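Local coordinates for protein putative Chlorite dismutase TA0507 (Thermoplasma acidophilum, PDB 3DTZ) that is of unknown function but belongs to the chlorite dismutase family, and so may bind heme and act as an oxidoreductase, at residues D[75-80]-D[107-112]; D[80-85]-D[138-143]; D[119-122]-D[127-130]. One frame throughout, in Å; residues are numbered along the deposited sequence.

Contact 1: residues D[75-80]-D[107-112]; sequences TDSDVI and VSSFSS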
ATOM      1  N   THR D  75      -5.273  16.434  -1.141  1.00 15.77           N
ATOM      2  CA  THR D  75      -6.532  15.909  -1.699  1.00 15.79           C
ATOM      3  C   THR D  75      -7.061  14.614  -1.025  1.00 16.11           C
ATOM      4  O   THR D  75      -8.266  14.295  -1.150  1.00 15.08           O
ATOM      5  CB  THR D  75      -6.458  15.746  -3.219  1.00 15.32           C
ATOM      6  OG1 THR D  75      -5.369  14.871  -3.534  1.00 14.58           O
ATOM      7  CG2 THR D  75      -6.256  17.092  -3.886  1.00 17.31           C
ATOM      8  N   ASP D  76      -6.206  13.904  -0.277  1.00 15.66           N
ATOM      9  CA  ASP D  76      -6.672  12.682   0.372  1.00 16.44           C
ATOM     10  C   ASP D  76      -7.484  12.935   1.647  1.00 16.14           C
ATOM     11  O   ASP D  76      -7.968  11.989   2.269  1.00 15.58           O
ATOM     12  CB  ASP D  76      -5.557  11.650   0.565  1.00 17.20           C
ATOM     13  CG  ASP D  76      -4.432  12.120   1.471  1.00 19.93           C
ATOM     14  OD1 ASP D  76      -4.484  13.202   2.061  1.00 19.59           O
ATOM     15  OD2 ASP D  76      -3.469  11.339   1.624  1.00 21.58           O
ATOM     16  N   SER D  77      -7.665  14.212   1.986  1.00 15.63           N
ATOM     17  CA  SER D  77      -8.574  14.643   3.085  1.00 16.69           C
ATOM     18  C   SER D  77      -9.281  15.944   2.746  1.00 16.57           C
ATOM     19  O   SER D  77      -8.700  16.818   2.094  1.00 18.09           O
ATOM     20  CB  SER D  77      -7.778  14.889   4.383  1.00 16.79           C
ATOM     21  OG  SER D  77      -7.217  13.645   4.811  1.00 21.68           O
ATOM     22  N   ASP D  78     -10.521  16.077   3.206  1.00 14.33           N
ATOM     23  CA  ASP D  78     -11.236  17.342   3.103  1.00 15.32           C
ATOM     24  C   ASP D  78     -11.263  18.086   4.411  1.00 14.41           C
ATOM     25  O   ASP D  78     -11.472  19.304   4.431  1.00 16.04           O
ATOM     26  CB  ASP D  78     -12.670  17.126   2.610  1.00 14.98           C
ATOM     27  CG  ASP D  78     -12.704  16.569   1.185  1.00 16.84           C
ATOM     28  OD1 ASP D  78     -12.304  17.302   0.243  1.00 14.13           O
ATOM     29  OD2 ASP D  78     -13.114  15.402   0.999  1.00 18.02           O
ATOM     30  N   VAL D  79     -11.129  17.353   5.516  1.00 13.85           N
ATOM     31  CA  VAL D  79     -11.211  17.990   6.827  1.00 14.29           C
ATOM     32  C   VAL D  79     -10.278  17.276   7.793  1.00 13.71           C
ATOM     33  O   VAL D  79     -10.091  16.046   7.679  1.00 13.22           O
ATOM     34  CB  VAL D  79     -12.678  18.012   7.361  1.00 14.89           C
ATOM     35  CG1 VAL D  79     -13.227  16.585   7.478  1.00 15.22           C
ATOM     36  CG2 VAL D  79     -12.772  18.733   8.696  1.00 15.63           C
ATOM     37  N   ILE D  80      -9.722  18.034   8.739  1.00 13.32           N
ATOM     38  CA  ILE D  80      -8.885  17.478   9.818  1.00 14.43           C
ATOM     39  C   ILE D  80      -9.471  17.975  11.130  1.00 14.47           C
ATOM     40  O   ILE D  80      -9.843  19.139  11.230  1.00 14.36           O
ATOM     41  CB  ILE D  80      -7.428  17.993   9.714  1.00 14.58           C
ATOM     42  CG1 ILE D  80      -6.831  17.648   8.343  1.00 15.75           C
ATOM     43  CG2 ILE D  80      -6.540  17.412  10.871  1.00 14.54           C
ATOM     44  CD1 ILE D  80      -5.665  18.626   7.883  1.00 16.93           C
ATOM     45  N   VAL D 107     -14.933   8.851   4.408  1.00 13.68           N
ATOM     46  CA  VAL D 107     -14.091   7.819   5.020  1.00 14.99           C
ATOM     47  C   VAL D 107     -12.903   8.472   5.730  1.00 15.08           C
ATOM     48  O   VAL D 107     -12.465   9.546   5.330  1.00 15.00           O
ATOM     49  CB  VAL D 107     -13.584   6.819   3.951  1.00 16.12           C
ATOM     50  CG1 VAL D 107     -12.631   7.486   2.979  1.00 18.35           C
ATOM     51  CG2 VAL D 107     -12.950   5.598   4.620  1.00 18.84           C
ATOM     52  N   SER D 108     -12.394   7.845   6.778  1.00 14.53           N
ATOM     53  CA  SER D 108     -11.247   8.432   7.458  1.00 15.50           C
ATOM     54  C   SER D 108      -9.994   8.108   6.695  1.00 15.90           C
ATOM     55  O   SER D 108      -9.808   6.974   6.238  1.00 15.22           O
ATOM     56  CB  SER D 108     -11.133   7.948   8.894  1.00 16.05           C
ATOM     57  OG  SER D 108     -10.040   8.581   9.565  1.00 17.01           O
ATOM     58  N   SER D 109      -9.126   9.106   6.557  1.00 15.87           N
ATOM     59  CA  SER D 109      -7.838   8.890   5.905  1.00 17.81           C
ATOM     60  C   SER D 109      -6.647   8.827   6.881  1.00 18.29           C
ATOM     61  O   SER D 109      -5.536   8.430   6.480  1.00 19.71           O
ATOM     62  CB  SER D 109      -7.623   9.984   4.855  1.00 17.56           C
ATOM     63  OG  SER D 109      -7.738  11.247   5.480  1.00 20.03           O
ATOM     64  N   PHE D 110      -6.874   9.173   8.151  1.00 17.19           N
ATOM     65  CA  PHE D 110      -5.811   9.101   9.167  1.00 16.41           C
ATOM     66  C   PHE D 110      -6.422   9.194  10.551  1.00 15.32           C
ATOM     67  O   PHE D 110      -7.410   9.902  10.754  1.00 15.38           O
ATOM     68  CB  PHE D 110      -4.863  10.327   9.042  1.00 17.16           C
ATOM     69  CG  PHE D 110      -3.760  10.333  10.076  1.00 17.24           C
ATOM     70  CD1 PHE D 110      -2.626   9.533   9.884  1.00 18.19           C
ATOM     71  CD2 PHE D 110      -3.852  11.128  11.223  1.00 18.81           C
ATOM     72  CE1 PHE D 110      -1.593   9.518  10.844  1.00 20.34           C
ATOM     73  CE2 PHE D 110      -2.832  11.135  12.197  1.00 18.99           C
ATOM     74  CZ  PHE D 110      -1.704  10.337  12.016  1.00 19.00           C
ATOM     75  N   SER D 111      -5.827   8.498  11.510  1.00 15.13           N
ATOM     76  CA  SER D 111      -6.129   8.812  12.906  1.00 15.60           C
ATOM     77  C   SER D 111      -4.913   8.531  13.774  1.00 15.47           C
ATOM     78  O   SER D 111      -4.086   7.656  13.464  1.00 14.33           O
ATOM     79  CB  SER D 111      -7.358   8.030  13.404  1.00 15.40           C
ATOM     80  OG  SER D 111      -7.048   6.644  13.577  1.00 15.99           O
ATOM     81  N   SER D 112      -4.820   9.263  14.889  1.00 15.56           N
ATOM     82  CA  SER D 112      -3.741   8.991  15.846  1.00 16.15           C
ATOM     83  C   SER D 112      -4.312   9.214  17.231  1.00 15.97           C
ATOM     84  O   SER D 112      -5.272   9.933  17.384  1.00 16.33           O
ATOM     85  CB  SER D 112      -2.533   9.918  15.616  1.00 15.45           C
ATOM     86  OG  SER D 112      -2.872  11.272  15.835  1.00 18.29           O
TER

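Contact 2: residues D[80-85]-D[138-143]; sequences IFWYSS and RYFVAY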
ATOM      1  N   ILE D  80      -9.722  18.034   8.739  1.00 13.32           N
ATOM      2  CA  ILE D  80      -8.885  17.478   9.818  1.00 14.43           C
ATOM      3  C   ILE D  80      -9.471  17.975  11.130  1.00 14.47           C
ATOM      4  O   ILE D  80      -9.843  19.139  11.230  1.00 14.36           O
ATOM      5  CB  ILE D  80      -7.428  17.993   9.714  1.00 14.58           C
ATOM      6  CG1 ILE D  80      -6.831  17.648   8.343  1.00 15.75           C
ATOM      7  CG2 ILE D  80      -6.540  17.412  10.871  1.00 14.54           C
ATOM      8  CD1 ILE D  80      -5.665  18.626   7.883  1.00 16.93           C
ATOM      9  N   PHE D  81      -9.578  17.072  12.106  1.00 14.51           N
ATOM     10  CA  PHE D  81     -10.056  17.367  13.452  1.00 14.32           C
ATOM     11  C   PHE D  81      -8.898  17.172  14.434  1.00 13.75           C
ATOM     12  O   PHE D  81      -8.161  16.198  14.341  1.00 14.51           O
ATOM     13  CB  PHE D  81     -11.174  16.357  13.834  1.00 15.15           C
ATOM     14  CG  PHE D  81     -12.416  16.472  12.984  1.00 16.73           C
ATOM     15  CD1 PHE D  81     -13.267  17.580  13.132  1.00 16.36           C
ATOM     16  CD2 PHE D  81     -12.729  15.502  12.027  1.00 16.62           C
ATOM     17  CE1 PHE D  81     -14.420  17.716  12.348  1.00 17.44           C
ATOM     18  CE2 PHE D  81     -13.885  15.636  11.219  1.00 15.81           C
ATOM     19  CZ  PHE D  81     -14.739  16.736  11.404  1.00 15.68           C
ATOM     20  N   TRP D  82      -8.773  18.065  15.401  1.00 14.19           N
ATOM     21  CA  TRP D  82      -7.789  17.916  16.469  1.00 13.97           C
ATOM     22  C   TRP D  82      -8.497  18.181  17.810  1.00 12.96           C
ATOM     23  O   TRP D  82      -9.157  19.188  17.957  1.00 13.88           O
ATOM     24  CB  TRP D  82      -6.658  18.920  16.262  1.00 14.39           C
ATOM     25  CG  TRP D  82      -5.646  19.008  17.368  1.00 14.17           C
ATOM     26  CD1 TRP D  82      -5.180  17.972  18.168  1.00 13.70           C
ATOM     27  CD2 TRP D  82      -4.955  20.191  17.791  1.00 13.86           C
ATOM     28  NE1 TRP D  82      -4.248  18.465  19.072  1.00 14.05           N
ATOM     29  CE2 TRP D  82      -4.080  19.814  18.852  1.00 13.77           C
ATOM     30  CE3 TRP D  82      -4.974  21.542  17.363  1.00 14.36           C
ATOM     31  CZ2 TRP D  82      -3.219  20.737  19.491  1.00 13.69           C
ATOM     32  CZ3 TRP D  82      -4.121  22.470  18.003  1.00 14.85           C
ATOM     33  CH2 TRP D  82      -3.273  22.063  19.085  1.00 15.41           C
ATOM     34  N   TYR D  83      -8.361  17.278  18.779  1.00 13.39           N
ATOM     35  CA  TYR D  83      -8.956  17.540  20.114  1.00 12.79           C
ATOM     36  C   TYR D  83      -8.128  16.857  21.194  1.00 13.28           C
ATOM     37  O   TYR D  83      -7.387  15.893  20.892  1.00 11.93           O
ATOM     38  CB  TYR D  83     -10.415  17.050  20.194  1.00 12.39           C
ATOM     39  CG  TYR D  83     -10.619  15.628  19.762  1.00 14.39           C
ATOM     40  CD1 TYR D  83     -10.494  14.569  20.667  1.00 13.73           C
ATOM     41  CD2 TYR D  83     -10.869  15.328  18.414  1.00 14.26           C
ATOM     42  CE1 TYR D  83     -10.672  13.229  20.226  1.00 13.59           C
ATOM     43  CE2 TYR D  83     -11.041  14.036  17.982  1.00 14.52           C
ATOM     44  CZ  TYR D  83     -10.945  12.997  18.883  1.00 14.33           C
ATOM     45  OH  TYR D  83     -11.095  11.721  18.398  1.00 17.39           O
ATOM     46  N   SER D  84      -8.305  17.314  22.435  1.00 13.25           N
ATOM     47  CA  SER D  84      -7.488  16.856  23.572  1.00 13.40           C
ATOM     48  C   SER D  84      -8.333  16.743  24.842  1.00 13.62           C
ATOM     49  O   SER D  84      -9.278  17.496  25.010  1.00 11.86           O
ATOM     50  CB  SER D  84      -6.315  17.813  23.819  1.00 13.73           C
ATOM     51  OG  SER D  84      -5.706  18.235  22.601  1.00 15.57           O
ATOM     52  N   SER D  85      -7.961  15.823  25.735  1.00 13.41           N
ATOM     53  CA  SER D  85      -8.655  15.622  27.019  1.00 13.73           C
ATOM     54  C   SER D  85      -7.777  14.783  27.940  1.00 14.25           C
ATOM     55  O   SER D  85      -7.031  13.950  27.467  1.00 14.97           O
ATOM     56  CB  SER D  85      -9.959  14.832  26.823  1.00 13.44           C
ATOM     57  OG  SER D  85     -10.650  14.650  28.081  1.00 14.70           O
ATOM     58  N   ARG D 138      -3.451  30.137  12.455  1.00 16.12           N
ATOM     59  CA  ARG D 138      -4.163  29.963  11.203  1.00 17.20           C
ATOM     60  C   ARG D 138      -3.891  28.593  10.554  1.00 15.76           C
ATOM     61  O   ARG D 138      -4.741  28.086   9.828  1.00 15.52           O
ATOM     62  CB  ARG D 138      -3.771  31.071  10.221  1.00 16.71           C
ATOM     63  CG  ARG D 138      -4.231  30.834   8.763  1.00 18.81           C
ATOM     64  CD  ARG D 138      -3.889  32.018   7.860  1.00 21.43           C
ATOM     65  NE  ARG D 138      -4.834  33.101   8.126  1.00 30.59           N
ATOM     66  CZ  ARG D 138      -5.616  33.696   7.221  1.00 32.92           C
ATOM     67  NH1 ARG D 138      -5.565  33.387   5.925  1.00 32.38           N
ATOM     68  NH2 ARG D 138      -6.434  34.660   7.625  1.00 35.47           N
ATOM     69  N   TYR D 139      -2.717  28.023  10.808  1.00 14.82           N
ATOM     70  CA  TYR D 139      -2.337  26.736  10.212  1.00 15.18           C
ATOM     71  C   TYR D 139      -1.953  25.697  11.267  1.00 15.29           C
ATOM     72  O   TYR D 139      -1.595  26.037  12.400  1.00 15.13           O
ATOM     73  CB  TYR D 139      -1.157  26.886   9.238  1.00 15.94           C
ATOM     74  CG  TYR D 139      -1.401  27.898   8.169  1.00 17.02           C
ATOM     75  CD1 TYR D 139      -2.175  27.580   7.051  1.00 18.88           C
ATOM     76  CD2 TYR D 139      -0.877  29.184   8.286  1.00 18.59           C
ATOM     77  CE1 TYR D 139      -2.421  28.547   6.047  1.00 20.14           C
ATOM     78  CE2 TYR D 139      -1.086  30.135   7.306  1.00 18.04           C
ATOM     79  CZ  TYR D 139      -1.861  29.820   6.199  1.00 19.22           C
ATOM     80  OH  TYR D 139      -2.068  30.793   5.248  1.00 21.48           O
ATOM     81  N   PHE D 140      -2.009  24.437  10.856  1.00 15.05           N
ATOM     82  CA  PHE D 140      -1.754  23.299  11.740  1.00 14.83           C
ATOM     83  C   PHE D 140      -0.959  22.281  10.928  1.00 15.35           C
ATOM     84  O   PHE D 140      -1.284  22.032   9.752  1.00 16.04           O
ATOM     85  CB  PHE D 140      -3.100  22.698  12.123  1.00 15.13           C
ATOM     86  CG  PHE D 140      -3.034  21.515  13.057  1.00 15.64           C
ATOM     87  CD1 PHE D 140      -2.527  21.636  14.353  1.00 16.91           C
ATOM     88  CD2 PHE D 140      -3.525  20.297  12.656  1.00 20.57           C
ATOM     89  CE1 PHE D 140      -2.479  20.534  15.235  1.00 20.02           C
ATOM     90  CE2 PHE D 140      -3.511  19.204  13.544  1.00 18.70           C
ATOM     91  CZ  PHE D 140      -2.997  19.331  14.824  1.00 18.17           C
ATOM     92  N   VAL D 141       0.054  21.692  11.554  1.00 14.46           N
ATOM     93  CA  VAL D 141       0.833  20.625  10.918  1.00 14.47           C
ATOM     94  C   VAL D 141       0.846  19.483  11.905  1.00 14.33           C
ATOM     95  O   VAL D 141       1.109  19.696  13.077  1.00 14.48           O
ATOM     96  CB  VAL D 141       2.296  21.045  10.645  1.00 14.15           C
ATOM     97  CG1 VAL D 141       3.171  19.854  10.190  1.00 16.03           C
ATOM     98  CG2 VAL D 141       2.345  22.191   9.622  1.00 16.64           C
ATOM     99  N   ALA D 142       0.583  18.272  11.424  1.00 14.08           N
ATOM    100  CA  ALA D 142       0.671  17.097  12.276  1.00 15.14           C
ATOM    101  C   ALA D 142       1.365  15.994  11.491  1.00 16.62           C
ATOM    102  O   ALA D 142       1.086  15.799  10.307  1.00 15.26           O
ATOM    103  CB  ALA D 142      -0.722  16.630  12.692  1.00 14.95           C
ATOM    104  N   TYR D 143       2.265  15.273  12.131  1.00 17.21           N
ATOM    105  CA  TYR D 143       2.678  14.021  11.506  1.00 18.70           C
ATOM    106  C   TYR D 143       3.201  13.018  12.510  1.00 18.87           C
ATOM    107  O   TYR D 143       3.750  13.421  13.553  1.00 19.12           O
ATOM    108  CB  TYR D 143       3.723  14.264  10.416  1.00 19.84           C
ATOM    109  CG  TYR D 143       4.864  15.123  10.849  1.00 21.58           C
ATOM    110  CD1 TYR D 143       4.757  16.511  10.770  1.00 24.37           C
ATOM    111  CD2 TYR D 143       6.072  14.563  11.294  1.00 25.12           C
ATOM    112  CE1 TYR D 143       5.790  17.327  11.139  1.00 26.43           C
ATOM    113  CE2 TYR D 143       7.137  15.399  11.684  1.00 26.82           C
ATOM    114  CZ  TYR D 143       6.964  16.782  11.590  1.00 26.99           C
ATOM    115  OH  TYR D 143       7.957  17.672  11.951  1.00 29.36           O
TER

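Contact 3: residues D[119-122]-D[127-130]; sequences SPYN and KLED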
ATOM      1  N   SER D 119       7.057  18.108  29.304  1.00 12.72           N
ATOM      2  CA  SER D 119       8.325  18.534  29.886  0.50 12.46           C
ATOM      3  C   SER D 119       8.944  19.801  29.258  1.00 12.61           C
ATOM      4  O   SER D 119       9.479  20.627  30.006  1.00 13.18           O
ATOM      5  CB  SER D 119       9.335  17.379  30.022  0.50 13.04           C
ATOM      6  OG  SER D 119       9.712  16.873  28.757  0.50 11.87           O
ATOM      7  N   PRO D 120       8.853  19.993  27.908  1.00 12.96           N
ATOM      8  CA  PRO D 120       9.386  21.260  27.338  1.00 13.31           C
ATOM      9  C   PRO D 120       8.657  22.499  27.845  1.00 12.85           C
ATOM     10  O   PRO D 120       9.276  23.546  28.008  1.00 13.76           O
ATOM     11  CB  PRO D 120       9.128  21.132  25.822  1.00 14.24           C
ATOM     12  CG  PRO D 120       8.801  19.759  25.573  1.00 14.45           C
ATOM     13  CD  PRO D 120       8.340  19.104  26.840  1.00 14.00           C
ATOM     14  N   TYR D 121       7.363  22.366  28.129  1.00 12.09           N
ATOM     15  CA  TYR D 121       6.586  23.486  28.681  1.00 11.82           C
ATOM     16  C   TYR D 121       6.952  23.693  30.132  1.00 10.83           C
ATOM     17  O   TYR D 121       7.279  24.831  30.549  1.00 10.39           O
ATOM     18  CB  TYR D 121       5.053  23.237  28.498  1.00 11.71           C
ATOM     19  CG  TYR D 121       4.625  23.455  27.063  1.00 13.53           C
ATOM     20  CD1 TYR D 121       4.822  22.457  26.089  1.00 12.84           C
ATOM     21  CD2 TYR D 121       4.064  24.675  26.663  1.00 13.23           C
ATOM     22  CE1 TYR D 121       4.463  22.681  24.735  1.00 12.73           C
ATOM     23  CE2 TYR D 121       3.713  24.901  25.337  1.00 14.57           C
ATOM     24  CZ  TYR D 121       3.916  23.914  24.388  1.00 13.85           C
ATOM     25  OH  TYR D 121       3.569  24.181  23.096  1.00 15.42           O
ATOM     26  N   ASN D 122       6.950  22.593  30.906  1.00 10.12           N
ATOM     27  CA  ASN D 122       7.296  22.674  32.334  1.00 10.78           C
ATOM     28  C   ASN D 122       8.690  23.265  32.569  1.00  9.93           C
ATOM     29  O   ASN D 122       8.898  24.038  33.513  1.00  7.86           O
ATOM     30  CB  ASN D 122       7.157  21.326  33.050  1.00 10.45           C
ATOM     31  CG  ASN D 122       5.719  20.776  33.038  1.00 13.41           C
ATOM     32  OD1 ASN D 122       4.751  21.520  32.892  1.00 14.42           O
ATOM     33  ND2 ASN D 122       5.588  19.459  33.246  1.00 15.99           N
ATOM     34  N   LYS D 127       2.423  26.105  31.163  1.00 12.74           N
ATOM     35  CA  LYS D 127       1.491  24.969  31.231  1.00 12.39           C
ATOM     36  C   LYS D 127       1.046  24.629  29.826  1.00 12.41           C
ATOM     37  O   LYS D 127       0.519  25.490  29.104  1.00 11.96           O
ATOM     38  CB  LYS D 127       0.281  25.319  32.124  1.00 12.84           C
ATOM     39  CG  LYS D 127       0.672  25.743  33.509  1.00 15.16           C
ATOM     40  CD  LYS D 127      -0.457  26.487  34.222  1.00 22.83           C
ATOM     41  CE  LYS D 127       0.020  27.059  35.550  1.00 25.37           C
ATOM     42  NZ  LYS D 127      -1.125  27.486  36.414  1.00 29.40           N
ATOM     43  N   LEU D 128       1.315  23.397  29.409  1.00 12.04           N
ATOM     44  CA  LEU D 128       0.926  22.952  28.069  1.00 13.59           C
ATOM     45  C   LEU D 128      -0.576  23.200  27.849  1.00 13.93           C
ATOM     46  O   LEU D 128      -0.976  23.667  26.785  1.00 14.59           O
ATOM     47  CB  LEU D 128       1.322  21.491  27.827  1.00 13.36           C
ATOM     48  CG  LEU D 128       1.125  20.978  26.388  1.00 14.17           C
ATOM     49  CD1 LEU D 128       2.161  19.871  26.097  1.00 15.64           C
ATOM     50  CD2 LEU D 128      -0.266  20.386  26.241  1.00 16.29           C
ATOM     51  N   GLU D 129      -1.377  22.922  28.869  1.00 14.87           N
ATOM     52  CA  GLU D 129      -2.817  23.112  28.774  1.00 15.68           C
ATOM     53  C   GLU D 129      -3.173  24.569  28.456  1.00 15.88           C
ATOM     54  O   GLU D 129      -4.098  24.823  27.685  1.00 16.24           O
ATOM     55  CB  GLU D 129      -3.487  22.658  30.057  1.00 17.22           C
ATOM     56  CG  GLU D 129      -5.012  22.787  30.033  1.00 18.68           C
ATOM     57  CD  GLU D 129      -5.662  22.273  31.290  1.00 22.01           C
ATOM     58  OE1 GLU D 129      -4.935  21.816  32.192  1.00 23.60           O
ATOM     59  OE2 GLU D 129      -6.906  22.362  31.387  1.00 25.98           O
ATOM     60  N   ASP D 130      -2.439  25.520  29.030  1.00 14.62           N
ATOM     61  CA  ASP D 130      -2.684  26.946  28.761  1.00 14.84           C
ATOM     62  C   ASP D 130      -2.501  27.235  27.278  1.00 14.63           C
ATOM     63  O   ASP D 130      -3.285  27.983  26.681  1.00 14.49           O
ATOM     64  CB  ASP D 130      -1.738  27.845  29.574  1.00 14.82           C
ATOM     65  CG  ASP D 130      -2.146  28.007  31.039  1.00 17.35           C
ATOM     66  OD1 ASP D 130      -3.269  27.605  31.432  1.00 18.08           O
ATOM     67  OD2 ASP D 130      -1.320  28.575  31.817  1.00 17.91           O
TER
HETATM   68  O   HOH W   1       2.583  21.584  31.291  1.00 17.23           O

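Contact 1: residues D[75-80]-D[107-112]
S77 meets S109 hydroxyl to hydroxyl. The two OG atoms, S77 OG and S109 OG, lie 2.5 Å apart in a very short hydrogen bond. Either serine could be the donor. Little else of the two side chains overlaps: S77 CB stays 3.8 Å from S109 OG, and S109 CB is 3.7 Å from S77 OG. The hydroxyl pair is the one hydrogen bond identified across the two segments. On S109 the CB bond points at the 75-80 segment, and OG lies between the backbone N and the carbonyl carbon (chi1 56°), which carries the hydroxyl on to S77. On S77 the hydroxyl takes the place beside the backbone N, opposite the carbonyl carbon (chi1 -65°).

One backbone atom also takes part. D76 O lies 3.3 Å from S109 CB, so the turn before the strand rests against this serine. The same oxygen accepts a hydrogen bond from R32 NH1, while the carboxylate of D76 makes its salt bridge with R74, outside the contact. S109 OG has a second hydroxyl partner in S30 OG, to which S77 OG is bonded only weakly. Three serines thus gather their hydroxyls at one point.

Turn 75-78, leading into strand 79-85, and strand 106-116 lie on the two flanks of strand 25-33, which pairs antiparallel with both strand 79-85 and strand 106-116. The turn reaches past it to S109, with a CA separation of 6.4 Å between S77 and S109. Right after S77, D78 and V79 both face Y31 of strand 25-33 in a classic beta bulge, and V79 packs on M102 of helix 88-102.

Contact 2: residues D[80-85]-D[138-143]
W82 lays its indole against the ring of F140, and the contact can be followed outward from its CB. W82 CB comes 4.0 Å from F140 CZ. W82 CG is nearer, 3.7 Å from F140 CZ. At the ring fusion the contact passes to the next carbon, with W82 CD2 3.6 Å from F140 CE1. The closest approach follows on the six-membered ring, where W82 CE3 is 3.4 Å from F140 CE1. W82 CZ3 is still 3.8 Å from F140 CE1. F140 CE1 therefore sits over one face of the indole, toward its rim. The two six-membered rings form an offset stack, with centroids 4.7 Å apart and planes 22° from parallel. Both residues hold CG opposite the backbone N (chi1 173° in W82, -179° in F140), which extends each ring from its strand toward the other. On the pyrrole side, W82 NE1 has weak hydrogen bonds to T26 OG1 and Y116 OH.

I80 adds a looser touch. I80 CG2 comes to the edge of the F140 ring, 4.4 Å from F140 CE2. F140 also stacks with Y70, while W82 packs on L197. No hydrogen bond joins the two segments. Their strands are not paired but belong to one curled antiparallel sheet and meet through side chains inside it, consistent with the alpha/beta barrel formed by the ferredoxin-like halves of a chlorite dismutase family subunit.

Contact 3: residues D[119-122]-D[127-130]
Two short helices, 119-122 and 128-132, lie in the connection that leads from strand 106-116 to strand 139-147. This probably corresponds to the connection between the two ferredoxin-like halves of the chlorite dismutase family fold. Y121 and L128 hold the helices together. L128 CA lies over one face of the tyrosine ring in a CH-pi contact, 4.2 Å from the centroid of the Y121 ring and 26° off the ring normal. The leucine side chain then runs obliquely along the CD1-CE1 side of the ring, bringing L128 CD1 to 3.7 Å from Y121 CD1. The ring stands beside the backbone N of Y121, with CG opposite the carbonyl carbon (chi1 -75°), and from there it faces the start of the second helix. Its hydroxyl is bonded to the backbone O of S181, on strand 180-185, so the tyrosine also ties this connection to the sheet. Replacing Y121 by alanine is likely to leave L128 without the ring that covers it and S181 O without its hydroxyl partner.

K127 occupies the N-cap position, and its O accepts a weak hydrogen bond from D130 N. The backbone N of L128, at the first turn of the helix, is served by water. That water accepts from L128 N at 2.9 Å and donates to N122 OD1 at 2.7 Å.

Contacts 1 and 2 share I80 and strand 79-85, and their centres are about 12 Å apart. Contact 1 sits at the start of that strand, by a subunit interface of the five-chain assembly. Contact 2 sits near the chain's centre and packs side chains of that strand against those of strand 139-147. Contact 3 lies on the other side of the centre from contact 1, with centres about 28 Å apart. It is about 17 Å, centre to centre, from contact 2. Both segments of contact 1 precede contact 3, which falls between those of contact 2. Contacts 1 and 2 tie together one antiparallel sheet, while contact 3 orders the connection between strands 106-116 and 139-147.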